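Local coordinates for protein glutathione uptake transporter (Shewanella oneidensis, PDB 4UVM) that probably carries small peptides across the membrane as a proton-coupled symporter of the POT family, within the major facilitator superfamily, at residues S27-R32 and F159-A164; S167-L172 and E336-Q341; S221-K226 and A274-Q279; Y247-I252 and A259-A264; L455-A460 and F486-F491. All coordinates share one frame; numbering follows the deposited sequence.

Contact 1: S27-R32 and F159-A164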
# COMPACT_ATOMS: atom_id res chain seq x y z
N SER A 27 2.22 1.93 17.16
CA SER A 27 1.25 0.88 17.44
C SER A 27 0.91 0.06 16.19
O SER A 27 0.59 -1.12 16.29
CB SER A 27 -0.04 1.48 18.00
OG SER A 27 -0.80 2.10 16.99
N PHE A 28 0.98 0.69 15.03
CA PHE A 28 0.64 0.00 13.79
C PHE A 28 1.73 -0.97 13.37
O PHE A 28 1.48 -2.17 13.20
CB PHE A 28 0.37 1.00 12.66
CG PHE A 28 0.08 0.35 11.34
CD1 PHE A 28 -1.14 -0.26 11.11
CD2 PHE A 28 1.04 0.34 10.34
CE1 PHE A 28 -1.40 -0.86 9.89
CE2 PHE A 28 0.78 -0.27 9.13
CZ PHE A 28 -0.44 -0.87 8.90
N TYR A 29 2.94 -0.45 13.19
CA TYR A 29 4.08 -1.28 12.83
C TYR A 29 4.39 -2.26 13.95
O TYR A 29 4.95 -3.33 13.72
CB TYR A 29 5.29 -0.41 12.53
CG TYR A 29 5.10 0.49 11.33
CD1 TYR A 29 4.62 -0.03 10.13
CD2 TYR A 29 5.39 1.85 11.39
CE1 TYR A 29 4.44 0.79 9.03
CE2 TYR A 29 5.21 2.67 10.29
CZ TYR A 29 4.74 2.13 9.11
OH TYR A 29 4.55 2.93 8.01
N GLY A 30 4.03 -1.89 15.17
CA GLY A 30 4.24 -2.73 16.33
C GLY A 30 3.51 -4.05 16.24
O GLY A 30 4.06 -5.10 16.56
N MET A 31 2.25 -4.01 15.80
CA MET A 31 1.46 -5.23 15.75
C MET A 31 1.46 -5.87 14.37
O MET A 31 1.16 -7.05 14.22
CB MET A 31 0.02 -4.95 16.21
CG MET A 31 -0.81 -4.13 15.23
SD MET A 31 -1.66 -5.13 13.98
CE MET A 31 -1.73 -3.99 12.60
N ARG A 32 1.77 -5.08 13.34
CA ARG A 32 1.79 -5.60 11.98
C ARG A 32 3.03 -6.44 11.72
O ARG A 32 3.00 -7.40 10.95
CB ARG A 32 1.70 -4.46 10.95
CG ARG A 32 1.49 -4.96 9.53
CD ARG A 32 1.96 -3.95 8.49
NE ARG A 32 3.38 -3.66 8.62
CZ ARG A 32 4.05 -2.86 7.80
NH1 ARG A 32 3.43 -2.27 6.79
NH2 ARG A 32 5.35 -2.65 7.99
N PHE A 159 11.21 6.00 12.46
CA PHE A 159 11.53 5.81 13.88
C PHE A 159 10.64 4.73 14.48
O PHE A 159 11.12 3.80 15.13
CB PHE A 159 11.37 7.13 14.65
CG PHE A 159 11.46 6.99 16.15
CD1 PHE A 159 12.68 7.10 16.80
CD2 PHE A 159 10.32 6.76 16.92
CE1 PHE A 159 12.77 6.98 18.18
CE2 PHE A 159 10.40 6.64 18.29
CZ PHE A 159 11.63 6.75 18.92
N GLY A 160 9.33 4.85 14.25
CA GLY A 160 8.37 3.89 14.75
C GLY A 160 8.55 2.50 14.16
O GLY A 160 8.56 1.52 14.89
N SER A 161 8.71 2.43 12.85
CA SER A 161 8.84 1.15 12.16
C SER A 161 10.15 0.44 12.52
O SER A 161 10.24 -0.78 12.43
CB SER A 161 8.74 1.34 10.65
OG SER A 161 8.70 0.09 9.98
N PHE A 162 11.15 1.22 12.90
CA PHE A 162 12.45 0.67 13.26
C PHE A 162 12.40 0.00 14.63
O PHE A 162 12.71 -1.18 14.77
CB PHE A 162 13.53 1.75 13.24
CG PHE A 162 14.89 1.26 13.64
CD1 PHE A 162 15.66 0.50 12.77
CD2 PHE A 162 15.41 1.57 14.89
CE1 PHE A 162 16.91 0.05 13.14
CE2 PHE A 162 16.67 1.13 15.26
CZ PHE A 162 17.42 0.37 14.39
N PHE A 163 12.01 0.77 15.65
CA PHE A 163 12.00 0.26 17.02
C PHE A 163 10.89 -0.75 17.27
O PHE A 163 11.05 -1.66 18.08
CB PHE A 163 11.90 1.41 18.02
CG PHE A 163 13.17 2.20 18.16
CD1 PHE A 163 14.22 1.71 18.94
CD2 PHE A 163 13.33 3.42 17.53
CE1 PHE A 163 15.40 2.43 19.08
CE2 PHE A 163 14.50 4.15 17.67
CZ PHE A 163 15.54 3.65 18.44
N ALA A 164 9.76 -0.61 16.59
CA ALA A 164 8.66 -1.57 16.75
C ALA A 164 9.05 -2.93 16.18
O ALA A 164 8.55 -3.95 16.62
CB ALA A 164 7.39 -1.06 16.10
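Tyr29, at the last position of the ExxERFxYY motif that marks the POT family, meets Ser161 and Ala164 where helix 14-32 packs against helix 143-175. The two short segments run in broadly the same direction, with axes 8.2 Å apart at closest approach and a crossing angle of -33°. Ser161 places its CB over one face of the Tyr29 ring, shifted toward the rim, in a CH-pi contact; the ring atom nearest to this CB is Tyr29 CD2, at 3.5 Å. The phenol stands beside its own backbone N and opposite the carbonyl carbon (chi1 -64°), a setting that lays the CD2 side of the ring against helix 143-175. On the motif's own helix the guanidinium carbon of Arg32 lies at the ring edge, and Arg25 makes a cation-pi contact with the same ring. One turn further along helix 143-175, Ala164 CB rests on the bare main chain of Gly30, 3.6 Å from Gly30 CA, and also reaches Tyr29 CB at 4.2 Å. With an alanine in place of Tyr29, Ser161 would lose the ring face it rests on, which is likely to open a gap between the helices and leave Arg25 without its aromatic partner. The contact thus joins the helix carrying the family's ExxERFxYY motif to helix 143-175 within the all-helical major facilitator fold, through a CH-pi contact and a glycine-alanine approach.

Contact 2: S167-L172 and E336-Q341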
# COMPACT_ATOMS: atom_id res chain seq x y z
N SER A 167 11.52 -4.33 19.25
CA SER A 167 10.98 -4.57 20.58
C SER A 167 9.80 -5.55 20.61
O SER A 167 9.69 -6.35 21.54
CB SER A 167 10.56 -3.23 21.19
OG SER A 167 9.92 -2.42 20.22
N MET A 168 8.93 -5.48 19.61
CA MET A 168 7.70 -6.28 19.61
C MET A 168 7.89 -7.79 19.42
O MET A 168 7.13 -8.57 20.01
CB MET A 168 6.74 -5.76 18.53
CG MET A 168 6.26 -4.35 18.79
SD MET A 168 5.61 -4.19 20.47
CE MET A 168 5.60 -2.41 20.65
N PRO A 169 8.86 -8.22 18.59
CA PRO A 169 9.15 -9.66 18.58
C PRO A 169 9.58 -10.20 19.94
O PRO A 169 9.19 -11.29 20.33
CB PRO A 169 10.29 -9.78 17.58
CG PRO A 169 10.08 -8.66 16.65
CD PRO A 169 9.57 -7.53 17.50
N LEU A 170 10.40 -9.42 20.64
CA LEU A 170 10.90 -9.79 21.96
C LEU A 170 9.78 -9.80 23.00
O LEU A 170 9.73 -10.67 23.86
CB LEU A 170 12.01 -8.84 22.40
CG LEU A 170 13.30 -8.97 21.60
CD1 LEU A 170 14.33 -7.95 22.06
CD2 LEU A 170 13.84 -10.38 21.75
N LEU A 171 8.89 -8.82 22.90
CA LEU A 171 7.76 -8.72 23.82
C LEU A 171 6.83 -9.92 23.66
O LEU A 171 6.26 -10.42 24.63
CB LEU A 171 7.00 -7.42 23.60
CG LEU A 171 6.79 -6.54 24.83
CD1 LEU A 171 8.12 -6.19 25.48
CD2 LEU A 171 6.02 -5.27 24.47
N LEU A 172 6.69 -10.37 22.42
CA LEU A 172 5.83 -11.51 22.10
C LEU A 172 6.44 -12.80 22.61
O LEU A 172 5.73 -13.69 23.08
CB LEU A 172 5.61 -11.60 20.58
CG LEU A 172 4.80 -12.77 20.04
CD1 LEU A 172 3.35 -12.66 20.49
CD2 LEU A 172 4.89 -12.82 18.53
N GLU A 336 15.44 -12.69 16.70
CA GLU A 336 14.17 -13.16 16.16
C GLU A 336 14.06 -12.75 14.69
O GLU A 336 14.42 -11.63 14.34
CB GLU A 336 12.99 -12.60 16.95
CG GLU A 336 12.90 -13.12 18.38
CD GLU A 336 12.20 -14.47 18.46
OE1 GLU A 336 11.03 -14.55 18.02
OE2 GLU A 336 12.81 -15.44 18.96
N PRO A 337 13.57 -13.66 13.83
CA PRO A 337 13.47 -13.42 12.39
C PRO A 337 12.71 -12.15 12.02
O PRO A 337 13.00 -11.54 10.99
CB PRO A 337 12.72 -14.66 11.88
CG PRO A 337 13.03 -15.72 12.88
CD PRO A 337 13.10 -15.01 14.20
N ALA A 338 11.76 -11.75 12.86
CA ALA A 338 10.93 -10.58 12.58
C ALA A 338 11.71 -9.28 12.69
O ALA A 338 11.26 -8.24 12.21
CB ALA A 338 9.72 -10.56 13.51
N MET A 339 12.87 -9.33 13.33
CA MET A 339 13.68 -8.13 13.53
C MET A 339 14.36 -7.66 12.25
O MET A 339 14.92 -6.57 12.20
CB MET A 339 14.75 -8.37 14.60
CG MET A 339 14.23 -8.78 15.96
SD MET A 339 15.54 -8.72 17.20
CE MET A 339 14.91 -9.85 18.42
N MET A 340 14.32 -8.49 11.22
CA MET A 340 14.93 -8.15 9.94
C MET A 340 14.17 -7.02 9.25
O MET A 340 14.71 -6.34 8.38
CB MET A 340 14.99 -9.37 9.03
CG MET A 340 15.92 -10.45 9.54
SD MET A 340 17.59 -9.81 9.75
CE MET A 340 18.14 -9.74 8.05
N GLN A 341 12.92 -6.82 9.66
CA GLN A 341 12.09 -5.76 9.12
C GLN A 341 12.60 -4.38 9.50
O GLN A 341 12.24 -3.38 8.87
CB GLN A 341 10.65 -5.93 9.60
CG GLN A 341 10.00 -7.23 9.19
CD GLN A 341 8.53 -7.27 9.57
OE1 GLN A 341 8.10 -8.14 10.33
NE2 GLN A 341 7.76 -6.33 9.05
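Pro169 kinks helix 143-175, its N lacking a bond to the preceding turn, and the CA of this residue comes to 6.3 Å from the CA of Ala338, in a 3-10 segment that begins at Pro337 and leads toward helix 343-366. The pyrrolidine ring is the centre of the contact. Its CG meets the methyl group of Ala338, with Pro169 CG and Ala338 CB 3.7 Å apart, and its CB lies 4.0 Å from Glu336 CB. The same CG approaches Met339 CG at 4.2 Å, so three residues of the connection gather around one proline. Beside it, the methyl end of Met339 is laid against the isobutyl group of Leu170; the two side chains cross at about a right angle, and Met339 CE is 3.5 Å from Leu170 CD2. Met339 reaches that far because its chain is extended beyond CG (chi2 -169°, chi3 -157°). Glu336 instead bends at chi2 (-83°), giving only its aliphatic part to the contact while OE2 forms a long, weak ion pair with Lys173, one turn further along the helix. No hydrogen bond crosses the interface. Pro169, Ala338 and Met339 are buried, while Leu170 is exposed and Glu336 partly so. The arrangement is that of a proline-kinked transmembrane helix whose proline ring is covered by an interhelical connection, here tying helix 143-175 to the approach to helix 343-366.

Contact 3: S221-K226 and A274-Q279. With 78N ((2R)-2,3-dihydroxypropyl(7Z)-pentadec-7-enoate), chain E.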
# COMPACT_ATOMS: atom_id res chain seq x y z
N SER A 221 -20.61 10.97 -17.73
CA SER A 221 -21.02 11.62 -18.96
C SER A 221 -20.49 10.87 -20.18
O SER A 221 -21.21 10.65 -21.15
CB SER A 221 -20.56 13.08 -19.00
OG SER A 221 -21.28 13.86 -18.07
N ALA A 222 -19.22 10.46 -20.11
CA ALA A 222 -18.56 9.78 -21.22
C ALA A 222 -19.24 8.46 -21.60
O ALA A 222 -19.11 7.99 -22.73
CB ALA A 222 -17.10 9.54 -20.88
N LEU A 223 -19.95 7.85 -20.66
CA LEU A 223 -20.59 6.56 -20.90
C LEU A 223 -22.05 6.69 -21.31
O LEU A 223 -22.51 5.99 -22.21
CB LEU A 223 -20.48 5.68 -19.66
CG LEU A 223 -19.07 5.19 -19.29
CD1 LEU A 223 -19.11 4.43 -17.98
CD2 LEU A 223 -18.51 4.32 -20.41
N LEU A 224 -22.78 7.58 -20.64
CA LEU A 224 -24.22 7.70 -20.84
C LEU A 224 -24.61 8.59 -22.02
O LEU A 224 -25.65 8.38 -22.65
CB LEU A 224 -24.88 8.22 -19.57
CG LEU A 224 -24.66 7.38 -18.31
CD1 LEU A 224 -25.50 7.91 -17.16
CD2 LEU A 224 -24.96 5.91 -18.56
N THR A 225 -23.77 9.58 -22.33
CA THR A 225 -24.03 10.45 -23.47
C THR A 225 -24.03 9.67 -24.78
O THR A 225 -23.07 8.94 -25.07
CB THR A 225 -23.00 11.60 -23.57
OG1 THR A 225 -23.19 12.50 -22.47
CG2 THR A 225 -23.16 12.36 -24.87
N LYS A 226 -25.10 9.81 -25.55
CA LYS A 226 -25.23 9.12 -26.83
C LYS A 226 -25.01 10.08 -28.00
O LYS A 226 -25.65 11.12 -28.10
CB LYS A 226 -26.60 8.45 -26.94
CG LYS A 226 -27.76 9.39 -26.68
CD LYS A 226 -29.10 8.73 -26.93
CE LYS A 226 -29.51 7.85 -25.76
NZ LYS A 226 -30.90 7.33 -25.93
N ALA A 274 -11.63 1.75 -19.03
CA ALA A 274 -11.29 1.52 -20.42
C ALA A 274 -12.37 2.09 -21.35
O ALA A 274 -12.07 2.77 -22.33
CB ALA A 274 -11.10 0.04 -20.68
N GLY A 275 -13.62 1.79 -21.02
CA GLY A 275 -14.75 2.25 -21.80
C GLY A 275 -14.88 3.76 -21.88
O GLY A 275 -15.16 4.31 -22.94
N ALA A 276 -14.66 4.43 -20.75
CA ALA A 276 -14.76 5.89 -20.70
C ALA A 276 -13.68 6.55 -21.54
O ALA A 276 -13.89 7.64 -22.08
CB ALA A 276 -14.69 6.38 -19.27
N SER A 277 -12.52 5.90 -21.64
CA SER A 277 -11.41 6.44 -22.42
C SER A 277 -11.75 6.47 -23.91
O SER A 277 -11.35 7.40 -24.62
CB SER A 277 -10.15 5.62 -22.17
OG SER A 277 -9.02 6.25 -22.75
N LEU A 278 -12.48 5.46 -24.37
CA LEU A 278 -12.90 5.38 -25.76
C LEU A 278 -13.85 6.51 -26.13
O LEU A 278 -13.81 7.04 -27.24
CB LEU A 278 -13.57 4.04 -26.05
CG LEU A 278 -12.74 2.76 -25.92
CD1 LEU A 278 -13.58 1.56 -26.29
CD2 LEU A 278 -11.49 2.84 -26.78
N GLN A 279 -14.71 6.87 -25.18
CA GLN A 279 -15.82 7.77 -25.44
C GLN A 279 -15.69 9.10 -24.72
O GLN A 279 -16.69 9.78 -24.47
CB GLN A 279 -17.13 7.09 -25.05
CG GLN A 279 -17.48 5.88 -25.89
CD GLN A 279 -18.81 5.27 -25.48
OE1 GLN A 279 -19.22 4.25 -26.03
NE2 GLN A 279 -19.48 5.89 -24.52
O22 78N E . -4.58 6.64 -23.38
C19 78N E . -4.48 6.03 -22.14
C18 78N E . -5.64 6.17 -21.23
O20 78N E . -6.64 6.83 -21.90
C17 78N E . -6.15 4.84 -20.78
O16 78N E . -6.43 4.68 -19.43
C8 78N E . -7.17 3.59 -19.01
O15 78N E . -7.64 2.82 -19.83
C7 78N E . -7.41 3.38 -17.53
C6 78N E . -7.54 1.97 -17.01
C5 78N E . -6.31 1.29 -16.47
C4 78N E . -6.38 0.70 -15.08
C3 78N E . -6.96 -0.69 -14.94
C2 78N E . -6.50 -1.73 -15.93
C1 78N E . -6.11 -2.99 -15.51
C9 78N E . -6.14 -3.37 -14.04
C10 78N E . -5.02 -4.21 -13.53
C11 78N E . -4.36 -5.14 -14.51
C12 78N E . -5.07 -6.40 -14.86
C13 78N E . -4.55 -7.19 -16.02
C15 78N E . -4.62 -7.60 -18.55
C14 78N E . -4.83 -6.68 -17.39
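The side-chain amide of Gln279 donates from NE2 to the main-chain oxygen of Ala222, 2.8 Å away, with an N-H...O angle of 150°. The donor lies in the carbonyl plane of Ala222, and the oxygen lies in the amide plane of Gln279. An extended chain beyond CG (chi2 -178°) carries NE2 across to helix 215-224. Around this bond small and aliphatic side chains pack on main chain: Ala222 CB lies 3.6 Å from Gln279 O, and Leu223 CD2 comes against the backbone of Gly275 and Ala276, 3.9 Å from Ala276 N. Further out, Gln279 OE1 accepts from Gly234 N, which fixes the rotation of the amide. A leucine in place of Gln279 would probably leave both Ala222 O and Gly234 N without these partners. Away from the contact, Ser277 OG is hydrogen-bonded to O20 of a monoacylglycerol lipid, 78N, at 2.6 Å, and also to Arg296 NH1. A single neutral amide, its two ends spent on one main-chain carbonyl and one main-chain N-H, therefore joins the end of helix 215-224 to the start of helix 233-250 at the point where helix 257-278 gives out.

Contact 4: Y247-I252 and A259-A264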
# COMPACT_ATOMS: atom_id res chain seq x y z
N TYR A 247 -19.05 -12.66 -12.03
CA TYR A 247 -18.42 -13.96 -12.20
C TYR A 247 -17.32 -14.18 -11.17
O TYR A 247 -16.98 -15.32 -10.84
CB TYR A 247 -17.84 -14.10 -13.61
CG TYR A 247 -17.18 -15.43 -13.87
CD1 TYR A 247 -17.88 -16.62 -13.70
CD2 TYR A 247 -15.86 -15.51 -14.32
CE1 TYR A 247 -17.28 -17.85 -13.94
CE2 TYR A 247 -15.26 -16.73 -14.57
CZ TYR A 247 -15.97 -17.90 -14.38
OH TYR A 247 -15.38 -19.12 -14.63
N ALA A 248 -16.76 -13.08 -10.66
CA ALA A 248 -15.74 -13.16 -9.62
C ALA A 248 -16.40 -13.24 -8.25
O ALA A 248 -15.93 -13.96 -7.36
CB ALA A 248 -14.81 -11.96 -9.69
N LEU A 249 -17.50 -12.51 -8.08
CA LEU A 249 -18.24 -12.51 -6.83
C LEU A 249 -18.90 -13.86 -6.55
O LEU A 249 -18.99 -14.28 -5.40
CB LEU A 249 -19.30 -11.40 -6.85
CG LEU A 249 -19.37 -10.51 -5.60
CD1 LEU A 249 -18.02 -9.87 -5.33
CD2 LEU A 249 -20.44 -9.45 -5.78
N VAL A 250 -19.37 -14.53 -7.60
CA VAL A 250 -19.95 -15.85 -7.44
C VAL A 250 -18.86 -16.86 -7.08
O VAL A 250 -19.06 -17.74 -6.25
CB VAL A 250 -20.71 -16.30 -8.71
CG1 VAL A 250 -20.94 -17.81 -8.71
CG2 VAL A 250 -22.04 -15.57 -8.82
N ASN A 251 -17.69 -16.70 -7.69
CA ASN A 251 -16.58 -17.60 -7.41
C ASN A 251 -15.81 -17.26 -6.13
O ASN A 251 -14.63 -17.59 -6.00
CB ASN A 251 -15.62 -17.61 -8.61
CG ASN A 251 -16.12 -18.48 -9.75
OD1 ASN A 251 -15.58 -19.55 -10.02
ND2 ASN A 251 -17.17 -18.01 -10.43
N ILE A 252 -16.47 -16.62 -5.17
CA ILE A 252 -15.89 -16.33 -3.86
C ILE A 252 -15.45 -17.60 -3.09
O ILE A 252 -14.39 -17.59 -2.47
CB ILE A 252 -16.87 -15.51 -2.97
CG1 ILE A 252 -16.69 -14.01 -3.22
CG2 ILE A 252 -16.69 -15.82 -1.48
CD1 ILE A 252 -17.65 -13.15 -2.43
N ALA A 259 -10.55 -11.50 -1.45
CA ALA A 259 -9.97 -11.64 -2.78
C ALA A 259 -11.04 -11.43 -3.85
O ALA A 259 -10.80 -10.77 -4.86
CB ALA A 259 -9.30 -12.99 -2.94
N GLY A 260 -12.22 -12.00 -3.62
CA GLY A 260 -13.33 -11.86 -4.54
C GLY A 260 -13.82 -10.44 -4.68
O GLY A 260 -14.10 -9.98 -5.79
N LEU A 261 -13.93 -9.73 -3.56
CA LEU A 261 -14.40 -8.35 -3.55
C LEU A 261 -13.44 -7.41 -4.29
O LEU A 261 -13.86 -6.43 -4.90
CB LEU A 261 -14.59 -7.86 -2.12
CG LEU A 261 -15.75 -8.49 -1.35
CD1 LEU A 261 -15.78 -7.99 0.08
CD2 LEU A 261 -17.07 -8.21 -2.05
N CYS A 262 -12.15 -7.72 -4.22
CA CYS A 262 -11.15 -6.91 -4.90
C CYS A 262 -11.14 -7.20 -6.40
O CYS A 262 -11.00 -6.28 -7.20
CB CYS A 262 -9.76 -7.15 -4.31
SG CYS A 262 -9.35 -6.04 -2.95
N CYS A 263 -11.30 -8.47 -6.76
CA CYS A 263 -11.38 -8.86 -8.16
C CYS A 263 -12.53 -8.13 -8.85
O CYS A 263 -12.37 -7.60 -9.95
CB CYS A 263 -11.56 -10.37 -8.31
SG CYS A 263 -10.10 -11.34 -7.90
N ALA A 264 -13.67 -8.11 -8.18
CA ALA A 264 -14.84 -7.39 -8.68
C ALA A 264 -14.51 -5.92 -8.84
O ALA A 264 -14.75 -5.33 -9.89
CB ALA A 264 -16.02 -7.59 -7.76
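Ala248 and Cys263 face each other inside a helical hairpin made by helix 233-250 and helix 257-278, in the part of the chain where bacterial POT transporters carry two extra transmembrane helices. The tight part of the contact is built on small residues. Ala248 CB meets Cys263 CB at 3.9 Å, and Ile252, just past the end of the first helix, comes down on the main chain of Gly260, with Ile252 CG1 and Gly260 CA 4.2 Å apart. Gly260 has no side chain, and its CA lies 5.2 Å from Ile252 CA. Cys263 in turn packs on Leu459 of helix 439-463, which holds this side of the hairpin to the body of the protein. The looser side is formed by leucines. Leu249 is exposed and spans the outer rim of the contact, its CD1 lying 3.8 Å from Leu261 CD2 and 3.9 Å from the methyl group of Ala264. The two leucines approach slantwise, touching through one methyl group each, and Leu261 also touches a bound monoacylglycerol, 78M, so lipid probably adjoins this edge. No hydrogen bond joins the segments. Where the first helix ends, Asn251 turns back on its own turn instead of bonding across: its ND2 makes a weak bond to Tyr247 O, 2.7 Å long but bent to 126° at the hydrogen.

Contact 5: L455-A460 and F486-F491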
# COMPACT_ATOMS: atom_id res chain seq x y z
N LEU A 455 -3.51 -7.89 -3.82
CA LEU A 455 -4.50 -8.78 -4.41
C LEU A 455 -3.80 -9.85 -5.24
O LEU A 455 -4.28 -10.98 -5.35
CB LEU A 455 -5.50 -8.00 -5.26
CG LEU A 455 -6.48 -8.83 -6.08
CD1 LEU A 455 -7.33 -9.71 -5.18
CD2 LEU A 455 -7.36 -7.93 -6.93
N TRP A 456 -2.67 -9.49 -5.84
CA TRP A 456 -1.90 -10.45 -6.63
C TRP A 456 -1.33 -11.54 -5.73
O TRP A 456 -1.37 -12.72 -6.08
CB TRP A 456 -0.77 -9.75 -7.39
CG TRP A 456 -1.18 -8.62 -8.31
CD1 TRP A 456 -0.47 -7.48 -8.56
CD2 TRP A 456 -2.38 -8.52 -9.10
NE1 TRP A 456 -1.14 -6.68 -9.45
CE2 TRP A 456 -2.32 -7.29 -9.79
CE3 TRP A 456 -3.50 -9.34 -9.29
CZ2 TRP A 456 -3.33 -6.87 -10.66
CZ3 TRP A 456 -4.50 -8.91 -10.14
CH2 TRP A 456 -4.41 -7.69 -10.82
N VAL A 457 -0.82 -11.13 -4.57
CA VAL A 457 -0.31 -12.08 -3.59
C VAL A 457 -1.40 -13.07 -3.20
O VAL A 457 -1.15 -14.27 -3.08
CB VAL A 457 0.20 -11.35 -2.32
CG1 VAL A 457 0.75 -12.36 -1.31
CG2 VAL A 457 1.26 -10.33 -2.69
N LEU A 458 -2.61 -12.56 -3.02
CA LEU A 458 -3.76 -13.39 -2.70
C LEU A 458 -4.08 -14.35 -3.84
O LEU A 458 -4.31 -15.54 -3.61
CB LEU A 458 -4.98 -12.52 -2.41
CG LEU A 458 -5.50 -12.56 -0.98
CD1 LEU A 458 -4.39 -12.24 0.01
CD2 LEU A 458 -6.66 -11.59 -0.81
N LEU A 459 -4.10 -13.84 -5.06
CA LEU A 459 -4.50 -14.63 -6.22
C LEU A 459 -3.40 -15.58 -6.68
O LEU A 459 -3.67 -16.54 -7.40
CB LEU A 459 -4.90 -13.71 -7.38
CG LEU A 459 -6.20 -12.93 -7.19
CD1 LEU A 459 -6.54 -12.17 -8.46
CD2 LEU A 459 -7.33 -13.86 -6.79
N ALA A 460 -2.17 -15.30 -6.26
CA ALA A 460 -1.05 -16.16 -6.61
C ALA A 460 -1.20 -17.52 -5.96
O ALA A 460 -1.19 -18.55 -6.64
CB ALA A 460 0.27 -15.51 -6.19
N PHE A 486 10.29 -16.63 -7.88
CA PHE A 486 10.83 -16.34 -9.20
C PHE A 486 9.73 -15.83 -10.12
O PHE A 486 9.97 -14.96 -10.97
CB PHE A 486 11.50 -17.58 -9.78
CG PHE A 486 12.87 -17.84 -9.24
CD1 PHE A 486 13.78 -16.81 -9.10
CD2 PHE A 486 13.25 -19.12 -8.86
CE1 PHE A 486 15.05 -17.04 -8.60
CE2 PHE A 486 14.52 -19.36 -8.36
CZ PHE A 486 15.42 -18.31 -8.23
N PHE A 487 8.53 -16.38 -9.96
CA PHE A 487 7.34 -15.86 -10.63
C PHE A 487 7.19 -14.37 -10.35
O PHE A 487 7.00 -13.56 -11.25
CB PHE A 487 6.09 -16.62 -10.18
CG PHE A 487 4.80 -16.02 -10.66
CD1 PHE A 487 4.27 -16.39 -11.89
CD2 PHE A 487 4.11 -15.09 -9.89
CE1 PHE A 487 3.08 -15.84 -12.34
CE2 PHE A 487 2.92 -14.54 -10.33
CZ PHE A 487 2.41 -14.92 -11.56
N PHE A 488 7.26 -14.03 -9.06
CA PHE A 488 7.10 -12.66 -8.61
C PHE A 488 8.26 -11.78 -9.07
O PHE A 488 8.07 -10.59 -9.33
CB PHE A 488 6.97 -12.62 -7.09
CG PHE A 488 5.55 -12.73 -6.61
CD1 PHE A 488 4.65 -11.69 -6.80
CD2 PHE A 488 5.11 -13.87 -5.95
CE1 PHE A 488 3.35 -11.78 -6.36
CE2 PHE A 488 3.80 -13.97 -5.51
CZ PHE A 488 2.92 -12.93 -5.71
N ALA A 489 9.45 -12.36 -9.16
CA ALA A 489 10.61 -11.63 -9.66
C ALA A 489 10.40 -11.26 -11.12
O ALA A 489 10.67 -10.13 -11.53
CB ALA A 489 11.87 -12.46 -9.49
N GLY A 490 9.93 -12.23 -11.90
CA GLY A 490 9.66 -12.01 -13.31
C GLY A 490 8.44 -11.14 -13.51
O GLY A 490 8.32 -10.43 -14.51
N PHE A 491 7.53 -11.19 -12.55
CA PHE A 491 6.33 -10.38 -12.56
C PHE A 491 6.68 -8.90 -12.53
O PHE A 491 6.03 -8.08 -13.18
CB PHE A 491 5.43 -10.74 -11.37
CG PHE A 491 4.02 -10.24 -11.49
CD1 PHE A 491 3.49 -9.90 -12.72
CD2 PHE A 491 3.24 -10.09 -10.36
CE1 PHE A 491 2.19 -9.44 -12.83
CE2 PHE A 491 1.94 -9.62 -10.46
CZ PHE A 491 1.42 -9.29 -11.69
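One face of the Trp456 indole receives the edge of the Phe491 ring in an edge-to-face (T-shaped) pair, the planes at 69° and the centroid of the five-membered ring 5.3 Å from that of the phenylalanine. Phe491 CE2 is the closest approach, 3.7 Å from Trp456 CD1, and CZ stands over the indole, offset toward its rim. With CG anti to the backbone N (chi1 -165°), Phe491 projects toward helix 439-463; the two side chains cross at about a right angle. The ring of Phe488 is used differently: Val457 CA and Trp456 O lie at its edge, near the ring plane, while a face carries CD2 of the neighbouring Phe487. The tip of this ring does the touching, with Phe488 CZ 3.7 Å from Ala460 CB and 4.0 Å from Val457 CA. These rings span a wide separation, since the segment axes come no closer than 12.3 Å and run roughly antiparallel at 141°. Helix 309-315 fills in alongside: Phe488 touches Ser313 and Leu314, Phe491 touches Pro310, and Trp456 NE1 gives a weak hydrogen bond to Thr309 OG1. The contact thus rests mainly on aromatic and apolar surfaces, with no hydrogen bond across it; cohesion comes from a ring edge on a ring face and from Phe488 CZ against Ala460 CB, while the indole N-H is turned to a third helix.

Contacts 1 and 2 both use helix 143-175; their centres are 10 Å apart and they touch directly, Ala164 O lying 3.8 Å from Pro169 CD. Contacts 3 and 4 likewise share helix 257-278, but their centres are 25 Å apart. Contact 4 is joined to contact 5 through helix 257-278, where Cys262 CB meets Leu455 CD2 at 3.6 Å; these two contacts have centres 18 Å apart. Contacts 1 and 3 lie on opposite sides of the chain's centre, about 45 Å between centres. One 78N is hydrogen-bonded to Ser277 by its glycerol end and runs its acyl chain to within about 4 Å of Trp456, linking contacts 3 and 5, while a 78M touches Leu261 of contact 4.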